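Local coordinates for saframycin Mx1 synthetase B (Legionella pneumophila subsp. pneumophila, PDB 3KXW), which belongs to the AMP-binding (ANL) family of enzymes and holds a bound 5'-O-[(S)-(dodecanoyloxy)(hydroxy)phosphoryl]adenosine in a pocket, at residues A[349-354]-A[361-366]; A[68-73]-A[118-123]; A[273-278]-A[310-315]. All coordinates share one frame; numbering follows the deposited sequence.

In the fold
Three contacts of very different span follow one another along the chain in series; none nests in another and none crosses. Contact 2 comes first, closing a loop of 44 residues and laying strands 67-71 and 118-121 side by side inside a mainly parallel sheet. Contact 3 follows, where helices 269-277 and 303-313 meet after an excursion of 31 residues through strand 293-296. Last is contact 1, a surface loop with six residues between its segments, set between strands 347-350 and 371-374. Contacts 1 and 2 lie on opposite sides of the chain's centre, their own centres about 51 Å apart, whereas the centres of contacts 1 and 3 are about 29 Å apart.

Contact 1: A[349-354]-A[361-366]; sequences TLAKEQ and HFADDN
Gln354 and His361 clasp each other at the neck of a loop that leaves strand 347-350 and doubles back on it, joined by a single beta bridge between Leu350 and Phe362. Leu350 also pairs with Tyr371 of strand 371-374 in the AMP-binding region. Gln354 and His361 slide past one another in opposite directions, the amide turned 50° from the imidazole. A bend at chi2 (-68°) returns the Gln354 amide to the backbone of His361, where, both at 2.9 Å, OE1 accepts from His361 N and NE2 donates to His361 O. The second bond uses an in-plane lone pair of that carbonyl, which also takes Ala351 N at 2.8 Å. NE2 gives its other hydrogen to Ala351 O (2.8 Å), and three bonds to backbone atoms fix the rotation of the amide. The imidazole is held through NE2 by Asp357. The side chains of Leu350 and Phe362 leave the bridge on the same side and cross obliquely, Leu350 CD2 4.0 Å from Phe362 CD1. Ala351 CB touches Ala363 CB. Ala363 N bonds to Thr349 O from above the carbonyl plane. Asp365 crosses Thr349 at about a right angle, bringing its OD2 to 3.2 Å from Thr349 OG1.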
loop_
_atom_site.group_PDB
_atom_site.type_symbol
_atom_site.label_atom_id
_atom_site.label_comp_id
_atom_site.label_asym_id
_atom_site.label_seq_id
_atom_site.Cartn_x
_atom_site.Cartn_y
_atom_site.Cartn_z
ATOM N N THR A 349 0.189 -18.597 20.012
ATOM C CA THR A 349 0.635 -19.828 19.395
ATOM C C THR A 349 -0.556 -20.727 19.186
ATOM O O THR A 349 -1.222 -21.119 20.145
ATOM C CB THR A 349 1.667 -20.553 20.265
ATOM O OG1 THR A 349 2.763 -19.668 20.544
ATOM C CG2 THR A 349 2.174 -21.793 19.552
ATOM N N LEU A 350 -0.852 -21.026 17.929
ATOM C CA LEU A 350 -1.967 -21.896 17.623
ATOM C C LEU A 350 -1.467 -23.306 17.336
ATOM O O LEU A 350 -0.349 -23.500 16.835
ATOM C CB LEU A 350 -2.768 -21.399 16.418
ATOM C CG LEU A 350 -3.197 -19.935 16.288
ATOM C CD1 LEU A 350 -4.526 -19.832 15.556
ATOM C CD2 LEU A 350 -3.241 -19.203 17.619
ATOM N N ALA A 351 -2.318 -24.283 17.636
ATOM C CA ALA A 351 -2.049 -25.686 17.330
ATOM C C ALA A 351 -2.124 -25.975 15.835
ATOM O O ALA A 351 -2.847 -25.307 15.096
ATOM C CB ALA A 351 -3.041 -26.584 18.086
ATOM N N LYS A 352 -1.406 -27.001 15.385
ATOM C CA LYS A 352 -1.492 -27.402 13.987
ATOM C C LYS A 352 -2.927 -27.744 13.619
ATOM O O LYS A 352 -3.413 -27.400 12.542
ATOM C CB LYS A 352 -0.606 -28.610 13.710
ATOM C CG LYS A 352 -0.550 -28.943 12.225
ATOM C CD LYS A 352 0.038 -30.319 11.959
ATOM C CE LYS A 352 0.057 -30.618 10.461
ATOM N NZ LYS A 352 -1.308 -30.512 9.840
ATOM N N GLU A 353 -3.600 -28.440 14.524
ATOM C CA GLU A 353 -4.954 -28.887 14.281
ATOM C C GLU A 353 -5.953 -27.876 14.829
ATOM O O GLU A 353 -5.993 -27.642 16.029
ATOM C CB GLU A 353 -5.173 -30.242 14.961
ATOM C CG GLU A 353 -6.558 -30.795 14.753
ATOM C CD GLU A 353 -6.862 -31.051 13.294
ATOM O OE1 GLU A 353 -6.015 -31.683 12.600
ATOM O OE2 GLU A 353 -7.948 -30.627 12.840
ATOM N N GLN A 354 -6.766 -27.305 13.948
ATOM C CA GLN A 354 -7.770 -26.325 14.344
ATOM C C GLN A 354 -9.191 -26.863 14.244
ATOM O O GLN A 354 -10.158 -26.132 14.452
ATOM C CB GLN A 354 -7.629 -25.059 13.500
ATOM C CG GLN A 354 -6.330 -24.331 13.743
ATOM C CD GLN A 354 -6.255 -23.732 15.142
ATOM O OE1 GLN A 354 -7.240 -23.193 15.662
ATOM N NE2 GLN A 354 -5.085 -23.815 15.754
ATOM N N HIS A 361 -7.691 -22.855 18.503
ATOM C CA HIS A 361 -7.089 -23.898 19.318
ATOM C C HIS A 361 -5.628 -23.572 19.530
ATOM O O HIS A 361 -4.862 -23.446 18.576
ATOM C CB HIS A 361 -7.321 -25.255 18.651
ATOM C CG HIS A 361 -8.769 -25.509 18.380
ATOM N ND1 HIS A 361 -9.630 -25.976 19.349
ATOM C CD2 HIS A 361 -9.530 -25.262 17.287
ATOM C CE1 HIS A 361 -10.852 -26.048 18.851
ATOM N NE2 HIS A 361 -10.821 -25.612 17.605
ATOM N N PHE A 362 -5.256 -23.397 20.791
ATOM C CA PHE A 362 -3.958 -22.865 21.148
ATOM C C PHE A 362 -2.991 -23.996 21.502
ATOM O O PHE A 362 -3.416 -25.110 21.775
ATOM C CB PHE A 362 -4.107 -21.928 22.348
ATOM C CG PHE A 362 -4.936 -20.709 22.075
ATOM C CD1 PHE A 362 -4.388 -19.616 21.425
ATOM C CD2 PHE A 362 -6.260 -20.646 22.493
ATOM C CE1 PHE A 362 -5.151 -18.478 21.185
ATOM C CE2 PHE A 362 -7.025 -19.516 22.258
ATOM C CZ PHE A 362 -6.468 -18.428 21.612
ATOM N N ALA A 363 -1.695 -23.705 21.498
ATOM C CA ALA A 363 -0.689 -24.724 21.797
ATOM C C ALA A 363 0.497 -24.134 22.553
ATOM O O ALA A 363 0.702 -22.918 22.544
ATOM C CB ALA A 363 -0.228 -25.418 20.510
ATOM N N ASP A 364 1.273 -24.996 23.211
ATOM C CA ASP A 364 2.461 -24.559 23.938
ATOM C C ASP A 364 3.496 -23.938 22.995
ATOM O O ASP A 364 3.639 -24.364 21.844
ATOM C CB ASP A 364 3.083 -25.716 24.731
ATOM C CG ASP A 364 2.166 -26.231 25.842
ATOM O OD1 ASP A 364 1.314 -25.456 26.335
ATOM O OD2 ASP A 364 2.303 -27.417 26.222
ATOM N N ASP A 365 4.230 -22.961 23.524
ATOM C CA ASP A 365 5.022 -22.004 22.741
ATOM C C ASP A 365 5.959 -22.532 21.663
ATOM O O ASP A 365 6.621 -21.744 20.993
ATOM C CB ASP A 365 5.798 -21.053 23.658
ATOM C CG ASP A 365 4.998 -19.818 24.020
ATOM O OD1 ASP A 365 5.502 -18.980 24.801
ATOM O OD2 ASP A 365 3.859 -19.689 23.521
ATOM N N ASN A 366 6.038 -23.842 21.495
ATOM C CA ASN A 366 6.732 -24.390 20.333
ATOM C C ASN A 366 6.422 -25.857 20.138
ATOM O O ASN A 366 7.170 -26.587 19.471
ATOM C CB ASN A 366 8.242 -24.124 20.374
ATOM C CG ASN A 366 8.732 -23.727 21.754
ATOM O OD1 ASN A 366 9.580 -22.838 21.890
ATOM N ND2 ASN A 366 8.197 -24.378 22.788
#

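Contact 2: A[68-73]-A[118-123]; sequences VLLLFA and IVLMIA
Leu120 sits in a hollow framed by Val68, Leu70 and Phe72, and the fit illustrates how neighbouring parallel strands mesh their side chains on a sheet face. Leu120 CG rests 4.0 Å from Val68 CG1. Leu70 and Leu120 lie side by side and point the same way, with Leu70 CD2 against Leu120 CD1. The root of the same leucine is closed in by the Phe72 ring, whose CE2 comes to 3.9 Å from Leu120 CB. On the other face the bump is a valine methyl: Val119 CG2, anti to the backbone N, fits between Leu69 CB at 3.7 Å and Leu71 CB at 4.1 Å. These are adjacent strands of a mixed sheet in the AMP-binding domain, inclined by 22°, and the chain reaches the second by way of helix 76-87, strand 91-95 and helix 101-114. Strand 91-95 flanks 67-71 on its other side, while Cys85 of helix 76-87 packs on Val68 and Leu70. Backbone bonds run from Leu69 N to Ile118 O, from Leu120 N to Leu69 O and from Leu71 N to Leu120 O. Further on, Phe72 lays its ring against the second strand: Met121 CA lies over one face, 4.0 Å from the ring centroid, in a CH-pi contact, and Ile122 CG2 abuts the ring edge, 3.7 Å from Phe72 CE1. Met121, present as selenomethionine, bends at chi3 (72°), laying its CE against Leu71 CD1. Where the strands no longer bond directly, a water bridges them, donating to Leu71 O and accepting from Ile122 N.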
loop_
_atom_site.group_PDB
_atom_site.type_symbol
_atom_site.label_atom_id
_atom_site.label_comp_id
_atom_site.label_asym_id
_atom_site.label_seq_id
_atom_site.Cartn_x
_atom_site.Cartn_y
_atom_site.Cartn_z
ATOM N N VAL A 68 -11.056 14.565 -11.073
ATOM C CA VAL A 68 -9.851 14.970 -11.777
ATOM C C VAL A 68 -8.837 13.858 -11.619
ATOM O O VAL A 68 -8.476 13.486 -10.499
ATOM C CB VAL A 68 -9.287 16.298 -11.229
ATOM C CG1 VAL A 68 -7.963 16.675 -11.929
ATOM C CG2 VAL A 68 -10.332 17.420 -11.351
ATOM N N LEU A 69 -8.422 13.288 -12.747
ATOM C CA LEU A 69 -7.453 12.200 -12.761
ATOM C C LEU A 69 -6.044 12.740 -12.517
ATOM O O LEU A 69 -5.655 13.738 -13.109
ATOM C CB LEU A 69 -7.508 11.502 -14.128
ATOM C CG LEU A 69 -6.841 10.140 -14.202
ATOM C CD1 LEU A 69 -7.581 9.170 -13.273
ATOM C CD2 LEU A 69 -6.793 9.617 -15.663
ATOM N N LEU A 70 -5.267 12.075 -11.673
ATOM C CA LEU A 70 -3.923 12.560 -11.381
ATOM C C LEU A 70 -2.923 11.512 -11.789
ATOM O O LEU A 70 -2.786 10.498 -11.125
ATOM C CB LEU A 70 -3.760 12.852 -9.896
ATOM C CG LEU A 70 -4.768 13.843 -9.330
ATOM C CD1 LEU A 70 -4.517 14.065 -7.830
ATOM C CD2 LEU A 70 -4.677 15.178 -10.065
ATOM N N LEU A 71 -2.250 11.754 -12.911
ATOM C CA LEU A 71 -1.316 10.770 -13.443
ATOM C C LEU A 71 0.082 11.247 -13.116
ATOM O O LEU A 71 0.616 12.139 -13.800
ATOM C CB LEU A 71 -1.543 10.610 -14.950
ATOM C CG LEU A 71 -0.940 9.453 -15.727
ATOM C CD1 LEU A 71 -1.478 9.455 -17.162
ATOM C CD2 LEU A 71 0.587 9.550 -15.731
ATOM N N PHE A 72 0.673 10.685 -12.057
ATOM C CA PHE A 72 1.981 11.127 -11.570
ATOM C C PHE A 72 2.777 9.984 -10.987
ATOM O O PHE A 72 2.218 9.113 -10.297
ATOM C CB PHE A 72 1.829 12.175 -10.448
ATOM C CG PHE A 72 1.346 13.502 -10.922
ATOM C CD1 PHE A 72 2.246 14.450 -11.399
ATOM C CD2 PHE A 72 -0.022 13.807 -10.883
ATOM C CE1 PHE A 72 1.790 15.691 -11.865
ATOM C CE2 PHE A 72 -0.487 15.047 -11.320
ATOM C CZ PHE A 72 0.425 15.991 -11.822
ATOM N N ALA A 73 4.083 10.005 -11.229
ATOM C CA ALA A 73 5.010 9.228 -10.421
ATOM C C ALA A 73 5.082 9.879 -9.030
ATOM O O ALA A 73 4.672 11.035 -8.853
ATOM C CB ALA A 73 6.399 9.194 -11.084
ATOM N N ILE A 118 -10.851 16.249 -16.331
ATOM C CA ILE A 118 -9.500 16.730 -16.625
ATOM C C ILE A 118 -8.508 15.719 -16.069
ATOM O O ILE A 118 -8.804 15.052 -15.089
ATOM C CB ILE A 118 -9.219 18.084 -15.959
ATOM C CG1 ILE A 118 -10.073 19.175 -16.581
ATOM C CG2 ILE A 118 -7.752 18.472 -16.069
ATOM C CD1 ILE A 118 -9.714 19.451 -18.019
ATOM N N VAL A 119 -7.362 15.562 -16.726
ATOM C CA VAL A 119 -6.246 14.822 -16.140
ATOM C C VAL A 119 -5.030 15.750 -16.020
ATOM O O VAL A 119 -4.720 16.504 -16.941
ATOM C CB VAL A 119 -5.911 13.498 -16.909
ATOM C CG1 VAL A 119 -5.652 13.754 -18.386
ATOM C CG2 VAL A 119 -4.716 12.783 -16.276
ATOM N N LEU A 120 -4.396 15.727 -14.853
ATOM C CA LEU A 120 -3.145 16.438 -14.622
ATOM C C LEU A 120 -1.972 15.475 -14.674
ATOM O O LEU A 120 -2.047 14.350 -14.191
ATOM C CB LEU A 120 -3.161 17.158 -13.265
ATOM C CG LEU A 120 -4.365 18.093 -13.104
ATOM C CD1 LEU A 120 -4.349 18.760 -11.744
ATOM C CD2 LEU A 120 -4.431 19.176 -14.205
HETATM N N MSE A 121 -0.880 15.908 -15.277
HETATM C CA MSE A 121 0.331 15.087 -15.285
HETATM C C MSE A 121 1.494 16.016 -15.567
HETATM O O MSE A 121 1.268 17.151 -15.930
HETATM C CB MSE A 121 0.224 14.017 -16.379
HETATM C CG MSE A 121 0.204 14.585 -17.804
HETATM SE SE MSE A 121 -0.086 13.157 -19.131
HETATM C CE MSE A 121 -1.990 12.758 -18.802
ATOM N N ILE A 122 2.736 15.544 -15.448
ATOM C CA ILE A 122 3.858 16.430 -15.783
ATOM C C ILE A 122 4.072 16.552 -17.301
ATOM O O ILE A 122 3.660 15.682 -18.059
ATOM C CB ILE A 122 5.178 16.039 -15.096
ATOM C CG1 ILE A 122 5.721 14.727 -15.667
ATOM C CG2 ILE A 122 5.011 16.004 -13.578
ATOM C CD1 ILE A 122 7.113 14.395 -15.185
ATOM N N ALA A 123 4.714 17.641 -17.730
ATOM C CA ALA A 123 4.904 17.916 -19.156
ATOM C C ALA A 123 5.526 16.750 -19.922
ATOM O O ALA A 123 5.072 16.406 -21.011
ATOM C CB ALA A 123 5.718 19.203 -19.362
HETATM O O HOH W 1 3.103 12.864 -14.451
#

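Contact 3: A[273-278]-A[310-315]; sequences YCVKRI and YQAFKE
Cys274 offers the first hold for Phe313, its CB lying 4.3 Å from CE2 of that ring, and the pairing is a plain case of how one aromatic side chain can link two helices. Helix 269-277 follows strand 263-266, and helix 303-313 follows strand 293-296, so both belong to the alternating helices and strands built round the same sheet of the AMP-binding domain. One residue on, Val275 and Ala312 have the nearest pair of CA atoms, 6.5 Å apart. Of the two valine methyls CG2 does the touching: it lies anti to the carbonyl carbon and meets Ala312 CB at 4.0 Å, with Phe313 CE2 slightly more distant. Val275 also packs on Ile581, at the C-terminal end of the modelled chain. Ile278, the first residue to leave helical geometry, still gives its N-H to Cys274 O at 3.1 Å. Its outstretched chain (chi2 178°) brings CD1 to 4.1 Å from Phe313 CZ, the two side chains crossing at about a right angle. The ring therefore reaches in with its CE2-CZ side against Cys274, Val275 and Ile278, while Leu253 of helix 250-259 packs on both Ile278 and Phe313. Lys283 NZ hydrogen-bonds to Ala312 O, and the same lysine makes a cation-pi contact with the Phe313 ring. Between the two segments themselves no hydrogen bond or salt bridge forms, and the side chains meet through carbon atoms at 4.0 Å or more, so the direct link between them is van der Waals packing and burial of apolar surface rather than directional bonding.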
loop_
_atom_site.group_PDB
_atom_site.type_symbol
_atom_site.label_atom_id
_atom_site.label_comp_id
_atom_site.label_asym_id
_atom_site.label_seq_id
_atom_site.Cartn_x
_atom_site.Cartn_y
_atom_site.Cartn_z
ATOM N N TYR A 273 13.016 -7.955 2.823
ATOM C CA TYR A 273 13.769 -7.510 1.660
ATOM C C TYR A 273 15.061 -6.816 2.098
ATOM O O TYR A 273 16.114 -7.017 1.484
ATOM C CB TYR A 273 12.895 -6.589 0.812
ATOM C CG TYR A 273 13.435 -6.271 -0.557
ATOM C CD1 TYR A 273 13.407 -7.199 -1.593
ATOM C CD2 TYR A 273 13.953 -5.027 -0.817
ATOM C CE1 TYR A 273 13.919 -6.872 -2.869
ATOM C CE2 TYR A 273 14.433 -4.698 -2.045
ATOM C CZ TYR A 273 14.426 -5.604 -3.070
ATOM O OH TYR A 273 14.946 -5.160 -4.280
ATOM N N CYS A 274 14.962 -5.987 3.139
ATOM C CA CYS A 274 16.160 -5.385 3.757
ATOM C C CYS A 274 17.146 -6.419 4.277
ATOM O O CYS A 274 18.343 -6.329 4.013
ATOM C CB CYS A 274 15.776 -4.468 4.908
ATOM S SG CYS A 274 15.014 -2.907 4.399
ATOM N N VAL A 275 16.635 -7.402 5.015
ATOM C CA VAL A 275 17.492 -8.454 5.540
ATOM C C VAL A 275 18.204 -9.191 4.406
ATOM O O VAL A 275 19.403 -9.467 4.485
ATOM C CB VAL A 275 16.684 -9.449 6.396
ATOM C CG1 VAL A 275 17.494 -10.739 6.675
ATOM C CG2 VAL A 275 16.252 -8.796 7.696
ATOM N N LYS A 276 17.453 -9.524 3.366
ATOM C CA LYS A 276 17.991 -10.296 2.258
ATOM C C LYS A 276 19.035 -9.531 1.431
ATOM O O LYS A 276 20.034 -10.118 0.975
ATOM C CB LYS A 276 16.865 -10.765 1.341
ATOM C CG LYS A 276 17.352 -11.783 0.326
ATOM C CD LYS A 276 16.348 -12.848 0.107
ATOM C CE LYS A 276 16.985 -14.094 -0.490
ATOM N NZ LYS A 276 17.240 -15.109 0.547
ATOM N N ARG A 277 18.797 -8.232 1.239
ATOM C CA ARG A 277 19.560 -7.429 0.272
ATOM C C ARG A 277 20.777 -6.703 0.862
ATOM O O ARG A 277 21.671 -6.305 0.126
ATOM C CB ARG A 277 18.662 -6.386 -0.406
ATOM C CG ARG A 277 17.682 -6.929 -1.491
ATOM C CD ARG A 277 18.362 -7.342 -2.801
ATOM N NE ARG A 277 19.066 -6.242 -3.462
ATOM C CZ ARG A 277 18.564 -5.488 -4.433
ATOM N NH1 ARG A 277 17.345 -5.702 -4.900
ATOM N NH2 ARG A 277 19.299 -4.517 -4.955
ATOM N N ILE A 278 20.797 -6.494 2.169
ATOM C CA ILE A 278 21.829 -5.640 2.772
ATOM C C ILE A 278 22.936 -6.469 3.430
ATOM O O ILE A 278 22.720 -7.123 4.440
ATOM C CB ILE A 278 21.198 -4.644 3.768
ATOM C CG1 ILE A 278 20.150 -3.782 3.038
ATOM C CG2 ILE A 278 22.272 -3.781 4.444
ATOM C CD1 ILE A 278 19.434 -2.792 3.920
ATOM N N TYR A 310 15.155 -7.595 13.334
ATOM C CA TYR A 310 15.684 -7.113 14.600
ATOM C C TYR A 310 17.114 -7.596 14.793
ATOM O O TYR A 310 17.991 -6.805 15.124
ATOM C CB TYR A 310 14.815 -7.566 15.772
ATOM C CG TYR A 310 15.525 -7.389 17.093
ATOM C CD1 TYR A 310 15.850 -6.119 17.562
ATOM C CD2 TYR A 310 15.893 -8.480 17.853
ATOM C CE1 TYR A 310 16.516 -5.944 18.778
ATOM C CE2 TYR A 310 16.559 -8.314 19.060
ATOM C CZ TYR A 310 16.855 -7.058 19.519
ATOM O OH TYR A 310 17.527 -6.926 20.719
ATOM N N GLN A 311 17.351 -8.885 14.553
ATOM C CA GLN A 311 18.698 -9.443 14.689
ATOM C C GLN A 311 19.683 -8.795 13.698
ATOM O O GLN A 311 20.849 -8.559 14.020
ATOM C CB GLN A 311 18.690 -10.972 14.526
ATOM C CG GLN A 311 17.958 -11.752 15.633
ATOM C CD GLN A 311 18.573 -11.522 16.998
ATOM O OE1 GLN A 311 19.757 -11.203 17.105
ATOM N NE2 GLN A 311 17.770 -11.652 18.040
ATOM N N ALA A 312 19.209 -8.502 12.493
ATOM C CA ALA A 312 20.051 -7.891 11.465
ATOM C C ALA A 312 20.447 -6.434 11.756
ATOM O O ALA A 312 21.493 -5.970 11.284
ATOM C CB ALA A 312 19.375 -8.005 10.074
ATOM N N PHE A 313 19.628 -5.708 12.521
ATOM C CA PHE A 313 19.889 -4.274 12.693
ATOM C C PHE A 313 20.067 -3.769 14.130
ATOM O O PHE A 313 20.326 -2.591 14.347
ATOM C CB PHE A 313 18.873 -3.445 11.886
ATOM C CG PHE A 313 18.982 -3.702 10.412
ATOM C CD1 PHE A 313 20.003 -3.118 9.681
ATOM C CD2 PHE A 313 18.131 -4.591 9.776
ATOM C CE1 PHE A 313 20.145 -3.357 8.341
ATOM C CE2 PHE A 313 18.286 -4.860 8.407
ATOM C CZ PHE A 313 19.289 -4.248 7.701
ATOM N N LYS A 314 19.934 -4.675 15.088
ATOM C CA LYS A 314 20.035 -4.328 16.505
ATOM C C LYS A 314 21.366 -3.695 16.851
ATOM O O LYS A 314 21.434 -2.832 17.715
ATOM C CB LYS A 314 19.772 -5.559 17.392
ATOM C CG LYS A 314 20.849 -6.622 17.377
ATOM C CD LYS A 314 20.478 -7.780 18.325
ATOM C CE LYS A 314 21.616 -8.802 18.458
ATOM N NZ LYS A 314 21.209 -9.990 19.287
ATOM N N GLU A 315 22.430 -4.110 16.174
ATOM C CA GLU A 315 23.728 -3.512 16.441
ATOM C C GLU A 315 23.807 -2.061 15.944
ATOM O O GLU A 315 24.735 -1.319 16.295
ATOM C CB GLU A 315 24.857 -4.384 15.886
ATOM C CG GLU A 315 24.873 -5.799 16.496
ATOM C CD GLU A 315 24.910 -5.811 18.029
ATOM O OE1 GLU A 315 25.466 -4.869 18.644
ATOM O OE2 GLU A 315 24.396 -6.777 18.642
#